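PDB 3OO8: ABC transporter binding protein AcbH from Actinoplanes, which serves as the extracellular solute-binding protein of an ABC transporter, with an exclusive preference for beta-D-galactopyranose. Local coordinates for residues 29-37 / 81-89; 106-117 / 319-328. The protein carries 2 engineered substitutions. All coordinates share one frame; numbering follows the deposited sequence.

In the fold
The two contacts have their centres about 18 Å apart, and both segments of interaction 1 precede those of interaction 2 along the chain. Interaction 1 pairs parallel strands 30-34 and 85-89 of the mixed sheet; interaction 2 packs helix 107-113 and the turn after it on the junction of helices 312-322 and 325-332. Helix 312-322 joins the two, because Leu319 CG of interaction 2 rests 3.7 Å from Leu85 CD2 of interaction 1, and Ile322 packs near Phe32. Helix 312-322, late in the chain, thus lies against strands 30-34 and 85-89 from its beginning. Of the two, interaction 1 lies nearer the galactose site, through Asn35 beside Gln71 and His67.

Interaction 1. Residues 29-37 / 81-89; sequences PITFGSNYS and TPDSLATWF
Two neighbouring parallel strands of the mixed sheet, 30-34 and 85-89, pair through Phe32-Leu85 and Gly33-Ala86. Gly33 N donates to Leu85 O (2.9 Å, 168° at the hydrogen), and Gly33 O takes Thr87 N nearly head-on. At the strand starts Ser84 OG, which also bonds Lys310 O, accepts Thr31 N at 3.2 Å, while Ser84 N donates to Thr31 OG1. Leu85 CB sits over the centre of the Phe32 ring, 9° off the normal and 3.6 Å from its centroid, a CH-pi contact; Thr87 N lies at the ring's edge. A serine in place of Phe32 would probably leave a gap over Leu85 CB and deprive Phe45 of its edge-to-face partner. Beyond the strand, Thr87 OG1 accepts Asn35 N at 3.0 Å; its chi1 of 50°, between the backbone N and carbonyl carbon, turns the hydroxyl to Asn35 and leaves CG2 beside the Tyr36 ring. Asn35 ND2 bonds Gln71 OE1 and a water shared with Trp88 O. Helix 67-79, with the galactose-binding His67 and Gln71, carries the chain from strand 60-64 across to 85-89, a parallel beta-alpha-beta arrangement with 30-34 in the middle, as in the class 2 solute-binding protein fold.

Interaction 2. Residues 106-117 / 319-328; sequences IDDVWDKIGGTF and LQYIGTAEAE
This is a van der Waals contact of helix 107-113 and the 3-10 turn 114-116 against the junction between helices 312-322 and 325-332, setting aliphatic groups and a ring edge against carbonyl and carboxylate oxygens, with one bridging water. Val109 CG1 meets the aliphatic part of Gln320 at CG (3.9 Å), and Lys112 CG crosses the end of that side chain at about a right angle before the lysine leads away. Ile106 CG2 touches Leu319 CD1 at 4.0 Å. Ile113 fills the middle: its CG2 lies 3.6 Å from Gln320 O, and its CB faces Gly323 O. Because Ile113 CG1 stands between the backbone N and carbonyl carbon (chi1 69°), CD1 reaches over Gly323 CA; a beta carbon on Gly323 would collide with it. Gly323 O is also approached by the Phe117 ring edge at CE2 (3.6 Å) and accepts a hydrogen bond from a water that also bonds Thr116 OG1. At another part of that edge Phe117 CE1 meets Glu328 OE2 at 3.5 Å, ring and carboxylate planes 46° apart, while Glu328 OE1 is held by Ala342 N. Strand 134-147 adjoins the contact, Val135 touching both Ile106 and Leu319, and Phe303 of strand 301-304 packs on Leu319 and Ile322.

Interaction 1. Residues 29-37 / 81-89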
loop_
_atom_site.group_PDB
_atom_site.type_symbol
_atom_site.label_atom_id
_atom_site.label_comp_id
_atom_site.label_asym_id
_atom_site.label_seq_id
_atom_site.Cartn_x
_atom_site.Cartn_y
_atom_site.Cartn_z
ATOM N N PRO A 29 -20.737 8.121 25.193
ATOM C CA PRO A 29 -20.321 8.628 23.854
ATOM C C PRO A 29 -18.810 8.765 23.698
ATOM O O PRO A 29 -18.153 9.387 24.541
ATOM C CB PRO A 29 -20.951 10.018 23.761
ATOM C CG PRO A 29 -22.015 10.052 24.798
ATOM C CD PRO A 29 -21.706 9.011 25.858
ATOM N N ILE A 30 -18.269 8.187 22.629
ATOM C CA ILE A 30 -16.866 8.428 22.283
ATOM C C ILE A 30 -16.715 9.500 21.215
ATOM O O ILE A 30 -17.655 9.783 20.492
ATOM C CB ILE A 30 -16.152 7.123 21.843
ATOM C CG1 ILE A 30 -16.690 6.604 20.508
ATOM C CG2 ILE A 30 -16.282 6.059 22.919
ATOM C CD1 ILE A 30 -15.734 5.632 19.759
ATOM N N THR A 31 -15.528 10.097 21.116
ATOM C CA THR A 31 -15.212 10.930 19.974
ATOM C C THR A 31 -14.278 10.167 19.039
ATOM O O THR A 31 -13.542 9.274 19.458
ATOM C CB THR A 31 -14.574 12.260 20.404
ATOM O OG1 THR A 31 -13.448 12.002 21.256
ATOM C CG2 THR A 31 -15.627 13.102 21.155
ATOM N N PHE A 32 -14.307 10.549 17.766
ATOM C CA PHE A 32 -13.542 9.832 16.760
ATOM C C PHE A 32 -12.844 10.846 15.874
ATOM O O PHE A 32 -13.490 11.633 15.191
ATOM C CB PHE A 32 -14.471 8.972 15.882
ATOM C CG PHE A 32 -13.843 7.690 15.433
ATOM C CD1 PHE A 32 -14.501 6.490 15.621
ATOM C CD2 PHE A 32 -12.608 7.696 14.782
ATOM C CE1 PHE A 32 -13.922 5.291 15.220
ATOM C CE2 PHE A 32 -12.023 6.489 14.363
ATOM C CZ PHE A 32 -12.690 5.278 14.612
ATOM N N GLY A 33 -11.516 10.824 15.885
ATOM C CA GLY A 33 -10.741 11.714 15.027
ATOM C C GLY A 33 -10.653 11.086 13.663
ATOM O O GLY A 33 -10.135 9.969 13.529
ATOM N N SER A 34 -11.173 11.783 12.654
ATOM C CA SER A 34 -11.232 11.248 11.315
ATOM C C SER A 34 -10.591 12.109 10.234
ATOM O O SER A 34 -10.907 13.287 10.105
ATOM C CB SER A 34 -12.695 10.963 10.939
ATOM O OG SER A 34 -12.812 10.589 9.573
ATOM N N ASN A 35 -9.717 11.496 9.448
ATOM C CA ASN A 35 -9.099 12.128 8.289
ATOM C C ASN A 35 -9.894 11.862 7.013
ATOM O O ASN A 35 -9.432 12.158 5.903
ATOM C CB ASN A 35 -7.632 11.676 8.182
ATOM C CG ASN A 35 -7.503 10.176 7.875
ATOM O OD1 ASN A 35 -8.495 9.536 7.557
ATOM N ND2 ASN A 35 -6.277 9.635 7.909
ATOM N N TYR A 36 -11.104 11.314 7.122
ATOM C CA TYR A 36 -11.924 11.106 5.922
ATOM C C TYR A 36 -12.653 12.411 5.599
ATOM O O TYR A 36 -13.807 12.605 5.971
ATOM C CB TYR A 36 -12.928 9.961 6.089
ATOM C CG TYR A 36 -12.309 8.578 6.209
ATOM C CD1 TYR A 36 -11.518 8.067 5.202
ATOM C CD2 TYR A 36 -12.563 7.776 7.334
ATOM C CE1 TYR A 36 -10.966 6.818 5.294
ATOM C CE2 TYR A 36 -12.017 6.490 7.439
ATOM C CZ TYR A 36 -11.213 6.033 6.419
ATOM O OH TYR A 36 -10.652 4.782 6.464
ATOM N N SER A 37 -11.967 13.300 4.897
ATOM C CA SER A 37 -12.554 14.612 4.617
ATOM C C SER A 37 -13.164 14.678 3.208
ATOM O O SER A 37 -14.047 15.498 2.965
ATOM C CB SER A 37 -11.510 15.726 4.845
ATOM O OG SER A 37 -10.393 15.584 3.975
ATOM N N THR A 81 -4.803 16.449 23.418
ATOM C CA THR A 81 -6.042 15.921 23.979
ATOM C C THR A 81 -6.797 15.248 22.820
ATOM O O THR A 81 -7.824 15.745 22.355
ATOM C CB THR A 81 -6.876 17.046 24.623
ATOM O OG1 THR A 81 -7.169 18.041 23.644
ATOM C CG2 THR A 81 -6.089 17.724 25.763
ATOM N N PRO A 82 -6.278 14.110 22.354
ATOM C CA PRO A 82 -6.853 13.422 21.182
ATOM C C PRO A 82 -8.248 12.845 21.451
ATOM O O PRO A 82 -8.718 12.782 22.605
ATOM C CB PRO A 82 -5.824 12.322 20.913
ATOM C CG PRO A 82 -5.349 11.957 22.306
ATOM C CD PRO A 82 -5.160 13.346 22.925
ATOM N N ASP A 83 -8.896 12.413 20.377
ATOM C CA ASP A 83 -10.205 11.750 20.447
ATOM C C ASP A 83 -10.025 10.331 20.975
ATOM O O ASP A 83 -8.888 9.847 21.108
ATOM C CB ASP A 83 -10.830 11.739 19.050
ATOM C CG ASP A 83 -11.005 13.129 18.510
ATOM O OD1 ASP A 83 -11.930 13.835 18.974
ATOM O OD2 ASP A 83 -10.215 13.526 17.633
ATOM N N SER A 84 -11.142 9.644 21.221
ATOM C CA SER A 84 -11.127 8.318 21.839
ATOM C C SER A 84 -10.498 7.258 20.942
ATOM O O SER A 84 -9.928 6.253 21.412
ATOM C CB SER A 84 -12.573 7.873 22.119
ATOM O OG SER A 84 -13.268 8.804 22.950
ATOM N N LEU A 85 -10.746 7.452 19.650
ATOM C CA LEU A 85 -10.241 6.630 18.564
ATOM C C LEU A 85 -9.823 7.571 17.451
ATOM O O LEU A 85 -10.287 8.700 17.392
ATOM C CB LEU A 85 -11.376 5.747 17.997
ATOM C CG LEU A 85 -11.774 4.628 18.951
ATOM C CD1 LEU A 85 -12.905 3.755 18.414
ATOM C CD2 LEU A 85 -10.533 3.751 19.247
ATOM N N ALA A 86 -8.943 7.102 16.575
ATOM C CA ALA A 86 -8.579 7.880 15.397
ATOM C C ALA A 86 -8.249 7.050 14.155
ATOM O O ALA A 86 -7.851 5.913 14.229
ATOM C CB ALA A 86 -7.397 8.836 15.741
ATOM N N THR A 87 -8.452 7.637 12.997
ATOM C CA THR A 87 -8.016 7.028 11.777
ATOM C C THR A 87 -6.504 7.071 11.613
ATOM O O THR A 87 -5.889 8.109 11.831
ATOM C CB THR A 87 -8.550 7.850 10.604
ATOM O OG1 THR A 87 -8.251 9.246 10.795
ATOM C CG2 THR A 87 -10.075 7.671 10.493
ATOM N N TRP A 88 -5.904 5.958 11.208
ATOM C CA TRP A 88 -4.482 5.999 10.875
ATOM C C TRP A 88 -4.204 4.885 9.863
ATOM O O TRP A 88 -5.100 4.458 9.148
ATOM C CB TRP A 88 -3.580 5.923 12.139
ATOM C CG TRP A 88 -2.175 6.379 11.832
ATOM C CD1 TRP A 88 -1.021 5.642 11.927
ATOM C CD2 TRP A 88 -1.790 7.663 11.324
ATOM N NE1 TRP A 88 0.049 6.393 11.502
ATOM C CE2 TRP A 88 -0.390 7.630 11.119
ATOM C CE3 TRP A 88 -2.490 8.829 10.999
ATOM C CZ2 TRP A 88 0.318 8.725 10.596
ATOM C CZ3 TRP A 88 -1.764 9.943 10.502
ATOM C CH2 TRP A 88 -0.386 9.859 10.307
ATOM N N PHE A 89 -2.979 4.377 9.812
ATOM C CA PHE A 89 -2.671 3.316 8.839
ATOM C C PHE A 89 -1.384 2.614 9.259
ATOM O O PHE A 89 -0.596 3.147 10.058
ATOM C CB PHE A 89 -2.518 3.941 7.442
ATOM C CG PHE A 89 -1.683 5.199 7.430
ATOM C CD1 PHE A 89 -0.283 5.150 7.359
ATOM C CD2 PHE A 89 -2.300 6.439 7.470
ATOM C CE1 PHE A 89 0.475 6.319 7.327
ATOM C CE2 PHE A 89 -1.551 7.598 7.457
ATOM C CZ PHE A 89 -0.176 7.547 7.398
HETATM O O HOH W 1 -13.725 11.890 24.007
HETATM O O HOH W 2 -6.132 6.658 7.404
#

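Interaction 2. Residues 106-117 / 319-328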
loop_
_atom_site.group_PDB
_atom_site.type_symbol
_atom_site.label_atom_id
_atom_site.label_comp_id
_atom_site.label_asym_id
_atom_site.label_seq_id
_atom_site.Cartn_x
_atom_site.Cartn_y
_atom_site.Cartn_z
ATOM N N ILE A 106 -4.110 -2.922 22.153
ATOM C CA ILE A 106 -5.445 -3.487 22.034
ATOM C C ILE A 106 -5.431 -5.001 21.851
ATOM O O ILE A 106 -6.200 -5.581 21.069
ATOM C CB ILE A 106 -6.252 -2.770 20.921
ATOM C CG1 ILE A 106 -5.423 -2.737 19.643
ATOM C CG2 ILE A 106 -6.541 -1.321 21.328
ATOM C CD1 ILE A 106 -6.266 -2.362 18.430
ATOM N N ASP A 107 -4.600 -5.663 22.667
ATOM C CA ASP A 107 -4.516 -7.105 22.601
ATOM C C ASP A 107 -5.881 -7.681 22.959
ATOM O O ASP A 107 -6.240 -8.744 22.472
ATOM C CB ASP A 107 -3.452 -7.654 23.568
ATOM C CG ASP A 107 -2.047 -7.213 23.211
ATOM O OD1 ASP A 107 -1.801 -6.894 22.035
ATOM O OD2 ASP A 107 -1.166 -7.227 24.093
ATOM N N ASP A 108 -6.597 -7.010 23.867
ATOM C CA ASP A 108 -7.925 -7.447 24.259
ATOM C C ASP A 108 -8.957 -7.429 23.126
ATOM O O ASP A 108 -9.710 -8.382 22.942
ATOM C CB ASP A 108 -8.425 -6.752 25.541
ATOM C CG ASP A 108 -8.370 -5.236 25.480
ATOM O OD1 ASP A 108 -7.964 -4.614 24.455
ATOM O OD2 ASP A 108 -8.777 -4.627 26.491
ATOM N N VAL A 109 -8.951 -6.361 22.331
ATOM C CA VAL A 109 -9.766 -6.300 21.125
ATOM C C VAL A 109 -9.419 -7.467 20.213
ATOM O O VAL A 109 -10.304 -8.133 19.679
ATOM C CB VAL A 109 -9.493 -4.980 20.360
ATOM C CG1 VAL A 109 -10.181 -4.989 18.975
ATOM C CG2 VAL A 109 -9.979 -3.781 21.203
ATOM N N TRP A 110 -8.121 -7.723 20.047
ATOM C CA TRP A 110 -7.651 -8.786 19.163
ATOM C C TRP A 110 -7.960 -10.210 19.632
ATOM O O TRP A 110 -8.118 -11.108 18.824
ATOM C CB TRP A 110 -6.174 -8.552 18.771
ATOM C CG TRP A 110 -6.040 -7.577 17.591
ATOM C CD1 TRP A 110 -5.973 -6.228 17.651
ATOM C CD2 TRP A 110 -5.984 -7.940 16.219
ATOM N NE1 TRP A 110 -5.858 -5.702 16.358
ATOM C CE2 TRP A 110 -5.867 -6.744 15.474
ATOM C CE3 TRP A 110 -6.029 -9.164 15.547
ATOM C CZ2 TRP A 110 -5.783 -6.736 14.083
ATOM C CZ3 TRP A 110 -5.947 -9.172 14.159
ATOM C CH2 TRP A 110 -5.820 -7.952 13.438
ATOM N N ASP A 111 -8.138 -10.376 20.943
ATOM C CA ASP A 111 -8.580 -11.664 21.471
ATOM C C ASP A 111 -9.973 -11.982 20.894
ATOM O O ASP A 111 -10.326 -13.146 20.685
ATOM C CB ASP A 111 -8.675 -11.593 23.004
ATOM C CG ASP A 111 -7.326 -11.551 23.696
ATOM O OD1 ASP A 111 -6.310 -11.964 23.101
ATOM O OD2 ASP A 111 -7.297 -11.110 24.867
ATOM N N LYS A 112 -10.764 -10.949 20.624
ATOM C CA LYS A 112 -12.110 -11.154 20.088
ATOM C C LYS A 112 -12.145 -11.197 18.562
ATOM O O LYS A 112 -12.880 -11.999 17.959
ATOM C CB LYS A 112 -13.003 -10.030 20.592
ATOM C CG LYS A 112 -14.287 -9.814 19.818
ATOM C CD LYS A 112 -15.437 -10.654 20.342
ATOM C CE LYS A 112 -16.758 -10.044 19.874
ATOM N NZ LYS A 112 -17.913 -10.964 20.063
ATOM N N ILE A 113 -11.361 -10.343 17.922
ATOM C CA ILE A 113 -11.449 -10.287 16.469
ATOM C C ILE A 113 -10.386 -11.065 15.697
ATOM O O ILE A 113 -10.509 -11.204 14.484
ATOM C CB ILE A 113 -11.396 -8.839 15.941
ATOM C CG1 ILE A 113 -10.001 -8.249 16.145
ATOM C CG2 ILE A 113 -12.429 -7.953 16.656
ATOM C CD1 ILE A 113 -9.837 -6.878 15.488
ATOM N N GLY A 114 -9.355 -11.561 16.380
ATOM C CA GLY A 114 -8.226 -12.199 15.727
ATOM C C GLY A 114 -8.561 -13.335 14.771
ATOM O O GLY A 114 -7.872 -13.526 13.779
ATOM N N GLY A 115 -9.623 -14.091 15.059
ATOM C CA GLY A 115 -10.015 -15.237 14.238
ATOM C C GLY A 115 -10.418 -14.860 12.828
ATOM O O GLY A 115 -10.467 -15.707 11.931
ATOM N N THR A 116 -10.677 -13.569 12.638
ATOM C CA THR A 116 -11.175 -13.057 11.356
ATOM C C THR A 116 -10.056 -12.672 10.399
ATOM O O THR A 116 -10.304 -12.447 9.185
ATOM C CB THR A 116 -12.082 -11.856 11.650
ATOM O OG1 THR A 116 -13.170 -12.331 12.465
ATOM C CG2 THR A 116 -12.612 -11.199 10.353
ATOM N N PHE A 117 -8.836 -12.597 10.924
ATOM C CA PHE A 117 -7.711 -12.078 10.158
ATOM C C PHE A 117 -6.540 -13.032 9.988
ATOM O O PHE A 117 -6.233 -13.798 10.909
ATOM C CB PHE A 117 -7.223 -10.774 10.779
ATOM C CG PHE A 117 -8.265 -9.720 10.767
ATOM C CD1 PHE A 117 -8.515 -9.027 9.591
ATOM C CD2 PHE A 117 -9.064 -9.492 11.885
ATOM C CE1 PHE A 117 -9.505 -8.039 9.560
ATOM C CE2 PHE A 117 -10.077 -8.535 11.853
ATOM C CZ PHE A 117 -10.295 -7.810 10.696
ATOM N N LEU A 319 -13.969 -0.535 18.290
ATOM C CA LEU A 319 -12.942 -1.226 17.506
ATOM C C LEU A 319 -13.303 -2.685 17.211
ATOM O O LEU A 319 -13.020 -3.186 16.129
ATOM C CB LEU A 319 -11.584 -1.158 18.208
ATOM C CG LEU A 319 -10.839 0.184 18.213
ATOM C CD1 LEU A 319 -9.559 0.102 19.080
ATOM C CD2 LEU A 319 -10.485 0.701 16.793
ATOM N N GLN A 320 -13.867 -3.396 18.194
ATOM C CA GLN A 320 -14.312 -4.765 17.953
ATOM C C GLN A 320 -15.291 -4.831 16.794
ATOM O O GLN A 320 -15.202 -5.734 15.974
ATOM C CB GLN A 320 -14.920 -5.365 19.223
ATOM C CG GLN A 320 -13.850 -5.597 20.226
ATOM C CD GLN A 320 -14.363 -6.046 21.589
ATOM O OE1 GLN A 320 -15.543 -6.332 21.758
ATOM N NE2 GLN A 320 -13.465 -6.124 22.559
ATOM N N TYR A 321 -16.210 -3.878 16.730
ATOM C CA TYR A 321 -17.163 -3.813 15.623
ATOM C C TYR A 321 -16.460 -3.528 14.306
ATOM O O TYR A 321 -16.779 -4.135 13.255
ATOM C CB TYR A 321 -18.263 -2.775 15.922
ATOM C CG TYR A 321 -19.141 -2.550 14.706
ATOM C CD1 TYR A 321 -20.230 -3.389 14.453
ATOM C CD2 TYR A 321 -18.830 -1.582 13.785
ATOM C CE1 TYR A 321 -20.978 -3.234 13.312
ATOM C CE2 TYR A 321 -19.583 -1.410 12.677
ATOM C CZ TYR A 321 -20.628 -2.236 12.434
ATOM O OH TYR A 321 -21.342 -2.014 11.270
ATOM N N ILE A 322 -15.501 -2.609 14.342
ATOM C CA ILE A 322 -14.797 -2.250 13.116
ATOM C C ILE A 322 -14.038 -3.468 12.562
ATOM O O ILE A 322 -13.872 -3.606 11.335
ATOM C CB ILE A 322 -13.842 -1.046 13.391
ATOM C CG1 ILE A 322 -14.676 0.233 13.559
ATOM C CG2 ILE A 322 -12.773 -0.910 12.285
ATOM C CD1 ILE A 322 -13.860 1.508 13.909
ATOM N N GLY A 323 -13.542 -4.307 13.457
ATOM C CA GLY A 323 -12.780 -5.511 13.045
ATOM C C GLY A 323 -13.677 -6.663 12.651
ATOM O O GLY A 323 -13.424 -7.803 13.069
ATOM N N THR A 324 -14.684 -6.384 11.819
ATOM C CA THR A 324 -15.581 -7.455 11.329
ATOM C C THR A 324 -15.787 -7.332 9.836
ATOM O O THR A 324 -15.634 -6.237 9.278
ATOM C CB THR A 324 -16.991 -7.401 12.029
ATOM O OG1 THR A 324 -17.644 -6.183 11.706
ATOM C CG2 THR A 324 -16.868 -7.525 13.548
ATOM N N ALA A 325 -16.143 -8.457 9.189
ATOM C CA ALA A 325 -16.490 -8.428 7.762
ATOM C C ALA A 325 -17.660 -7.487 7.524
ATOM O O ALA A 325 -17.698 -6.802 6.488
ATOM C CB ALA A 325 -16.844 -9.836 7.268
ATOM N N GLU A 326 -18.633 -7.454 8.428
ATOM C CA GLU A 326 -19.796 -6.616 8.162
ATOM C C GLU A 326 -19.412 -5.145 8.094
ATOM O O GLU A 326 -19.898 -4.413 7.232
ATOM C CB GLU A 326 -20.877 -6.815 9.232
ATOM C CG GLU A 326 -21.572 -8.167 9.119
ATOM C CD GLU A 326 -20.803 -9.330 9.754
ATOM O OE1 GLU A 326 -19.646 -9.184 10.251
ATOM O OE2 GLU A 326 -21.394 -10.431 9.751
ATOM N N ALA A 327 -18.511 -4.732 8.983
ATOM C CA ALA A 327 -18.095 -3.334 9.028
ATOM C C ALA A 327 -17.362 -3.009 7.721
ATOM O O ALA A 327 -17.555 -1.955 7.133
ATOM C CB ALA A 327 -17.224 -3.037 10.231
ATOM N N GLU A 328 -16.489 -3.922 7.293
ATOM C CA GLU A 328 -15.749 -3.655 6.053
ATOM C C GLU A 328 -16.679 -3.570 4.874
ATOM O O GLU A 328 -16.518 -2.678 4.029
ATOM C CB GLU A 328 -14.679 -4.742 5.818
ATOM C CG GLU A 328 -13.674 -4.834 6.969
ATOM C CD GLU A 328 -12.706 -6.003 6.824
ATOM O OE1 GLU A 328 -12.757 -6.719 5.821
ATOM O OE2 GLU A 328 -11.863 -6.218 7.731
HETATM O O HOH W 3 -14.370 -10.309 13.699
#